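Long-range contact in phosphoglycerate kinase (Coxiella burnetii, PDB 4NG4), which transfers a phosphate group between ATP and 3-phosphoglycerate in glycolysis, giving 1,3-bisphosphoglycerate and ADP or running the reaction in reverse: residues Gly72-Gly77 with Cys120-Phe125. Residues are numbered along the deposited sequence; the frame is centred on the assembly and turned at random.
Sequences GRPEEG and CENVRF
ND2 of N122 touches CG of P74 at 3.7 Å and is gripped by two carbonyls, donating to the O of L71 and of F83. The side chains of P74 and N122 meet from opposite directions. OD1 of N122 accepts from the backbone N of R124, closing an Asx turn, with the donor above the amide's carbonyl plane rather than on a lone pair.

NH1 of R124 donates to the carbonyl O of G72 at 2.8 Å, tying the loops together at the G72 end. The bond is bent, 138° at the hydrogen, and the oxygen lies somewhat out of the guanidinium plane. CG of R124 is anti to its carbonyl carbon (chi1 -67°) and the chain beyond runs extended, which carries the guanidinium past P74 to G72. There NH1 also comes over one face of the R73 guanidinium, the planes 23° apart. G72, R73 and R124 belong to the predicted substrate site, consistent with a pocket for anionic phosphoglycerate; N34, of the same site, accepts from the N of G72.

P74 is the apolar centre: CG and CD lie against CB of R124, each at 3.7 Å, while CB rests on CE1 of F125 at 3.6 Å. At the G77 end, the N of G77 faces the O of F125, modelled too close for the length to be trusted. The E76 chain runs past the O of R124, extended beyond CG, to the backbone N atoms of G128 and N130.

In the parallel sheet of the N-terminal, phosphoglycerate-binding domain, 72-77 follows strand 64-69 and leads toward helix 86-94; 120-125 starts at the last residue of the neighbouring strand 117-120 and leads toward helix 134-142.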
loop_
_atom_site.group_PDB
_atom_site.type_symbol
_atom_site.label_atom_id
_atom_site.label_comp_id
_atom_site.label_asym_id
_atom_site.label_seq_id
_atom_site.Cartn_x
_atom_site.Cartn_y
_atom_site.Cartn_z
ATOM N N GLY A 72 1.515 -16.221 6.359
ATOM C CA GLY A 72 0.176 -16.728 6.142
ATOM C C GLY A 72 -0.816 -16.401 7.252
ATOM O O GLY A 72 -0.679 -15.400 7.968
ATOM N N ARG A 73 -1.829 -17.255 7.375
ATOM C CA ARG A 73 -2.809 -17.178 8.442
ATOM C C ARG A 73 -2.987 -18.559 9.076
ATOM O O ARG A 73 -3.852 -19.341 8.655
ATOM C CB ARG A 73 -4.127 -16.672 7.887
ATOM C CG ARG A 73 -4.050 -15.248 7.363
ATOM C CD ARG A 73 -5.361 -14.777 6.778
ATOM N NE ARG A 73 -5.205 -13.503 6.085
ATOM C CZ ARG A 73 -5.099 -12.314 6.679
ATOM N NH1 ARG A 73 -5.131 -12.199 7.997
ATOM N NH2 ARG A 73 -4.964 -11.222 5.952
ATOM N N PRO A 74 -2.145 -18.878 10.075
ATOM C CA PRO A 74 -2.270 -20.122 10.819
ATOM C C PRO A 74 -3.346 -20.027 11.898
ATOM O O PRO A 74 -3.830 -18.930 12.179
ATOM C CB PRO A 74 -0.895 -20.262 11.460
ATOM C CG PRO A 74 -0.487 -18.871 11.703
ATOM C CD PRO A 74 -0.977 -18.100 10.526
ATOM N N GLU A 75 -3.718 -21.171 12.481
ATOM C CA GLU A 75 -4.619 -21.217 13.641
ATOM C C GLU A 75 -3.789 -20.941 14.900
ATOM O O GLU A 75 -2.847 -21.679 15.221
ATOM C CB GLU A 75 -5.331 -22.579 13.738
ATOM C CG GLU A 75 -6.118 -22.815 15.044
ATOM C CD GLU A 75 -6.816 -24.159 15.105
ATOM O OE1 GLU A 75 -7.286 -24.643 14.057
ATOM O OE2 GLU A 75 -6.909 -24.734 16.213
ATOM N N GLU A 76 -4.120 -19.860 15.601
ATOM C CA GLU A 76 -3.370 -19.494 16.799
ATOM C C GLU A 76 -3.316 -20.664 17.776
ATOM O O GLU A 76 -4.343 -21.189 18.206
ATOM C CB GLU A 76 -3.938 -18.237 17.458
ATOM C CG GLU A 76 -3.367 -16.990 16.859
ATOM C CD GLU A 76 -4.030 -15.704 17.335
ATOM O OE1 GLU A 76 -3.718 -14.645 16.749
ATOM O OE2 GLU A 76 -4.844 -15.755 18.281
ATOM N N GLY A 77 -2.090 -21.077 18.085
ATOM C CA GLY A 77 -1.827 -22.167 19.016
ATOM C C GLY A 77 -1.593 -23.489 18.332
ATOM O O GLY A 77 -1.257 -24.453 18.993
ATOM N N CYS A 120 12.663 -15.669 14.934
ATOM C CA CYS A 120 11.593 -16.248 15.730
ATOM C C CYS A 120 10.551 -16.870 14.801
ATOM O O CYS A 120 10.284 -16.343 13.698
ATOM C CB CYS A 120 10.935 -15.172 16.603
ATOM S SG CYS A 120 12.046 -14.404 17.839
ATOM N N GLU A 121 9.953 -17.971 15.261
ATOM C CA GLU A 121 8.945 -18.667 14.483
ATOM C C GLU A 121 7.680 -17.796 14.346
ATOM O O GLU A 121 7.345 -17.039 15.260
ATOM C CB GLU A 121 8.628 -20.011 15.133
ATOM C CG GLU A 121 7.604 -20.865 14.408
ATOM C CD GLU A 121 7.894 -21.051 12.932
ATOM O OE1 GLU A 121 7.808 -20.057 12.169
ATOM O OE2 GLU A 121 8.171 -22.199 12.523
ATOM N N ASN A 122 7.025 -17.888 13.183
ATOM C CA ASN A 122 5.746 -17.216 12.885
ATOM C C ASN A 122 5.010 -16.700 14.139
ATOM O O ASN A 122 4.594 -17.470 15.001
ATOM C CB ASN A 122 4.851 -18.193 12.099
ATOM C CG ASN A 122 3.684 -17.524 11.422
ATOM O OD1 ASN A 122 3.365 -16.356 11.676
ATOM N ND2 ASN A 122 3.025 -18.273 10.550
ATOM N N VAL A 123 4.870 -15.386 14.236
ATOM C CA VAL A 123 4.272 -14.753 15.409
ATOM C C VAL A 123 2.796 -15.019 15.526
ATOM O O VAL A 123 2.225 -14.850 16.590
ATOM C CB VAL A 123 4.399 -13.237 15.347
ATOM C CG1 VAL A 123 5.833 -12.832 15.519
ATOM C CG2 VAL A 123 3.817 -12.707 14.038
ATOM N N ARG A 124 2.173 -15.377 14.407
ATOM C CA ARG A 124 0.748 -15.673 14.362
ATOM C C ARG A 124 0.372 -17.059 14.896
ATOM O O ARG A 124 -0.805 -17.409 14.915
ATOM C CB ARG A 124 0.245 -15.505 12.936
ATOM C CG ARG A 124 0.282 -14.067 12.470
ATOM C CD ARG A 124 -0.506 -13.880 11.193
ATOM N NE ARG A 124 -0.564 -12.476 10.830
ATOM C CZ ARG A 124 -0.983 -12.013 9.659
ATOM N NH1 ARG A 124 -1.389 -12.834 8.691
ATOM N NH2 ARG A 124 -0.991 -10.714 9.452
ATOM N N PHE A 125 1.366 -17.840 15.320
ATOM C CA PHE A 125 1.103 -19.089 16.026
ATOM C C PHE A 125 0.649 -18.820 17.444
ATOM O O PHE A 125 -0.137 -19.596 17.989
ATOM C CB PHE A 125 2.328 -19.995 16.066
ATOM C CG PHE A 125 2.620 -20.702 14.767
ATOM C CD1 PHE A 125 1.619 -21.383 14.068
ATOM C CD2 PHE A 125 3.910 -20.728 14.266
ATOM C CE1 PHE A 125 1.899 -22.054 12.873
ATOM C CE2 PHE A 125 4.201 -21.390 13.078
ATOM C CZ PHE A 125 3.190 -22.063 12.382
#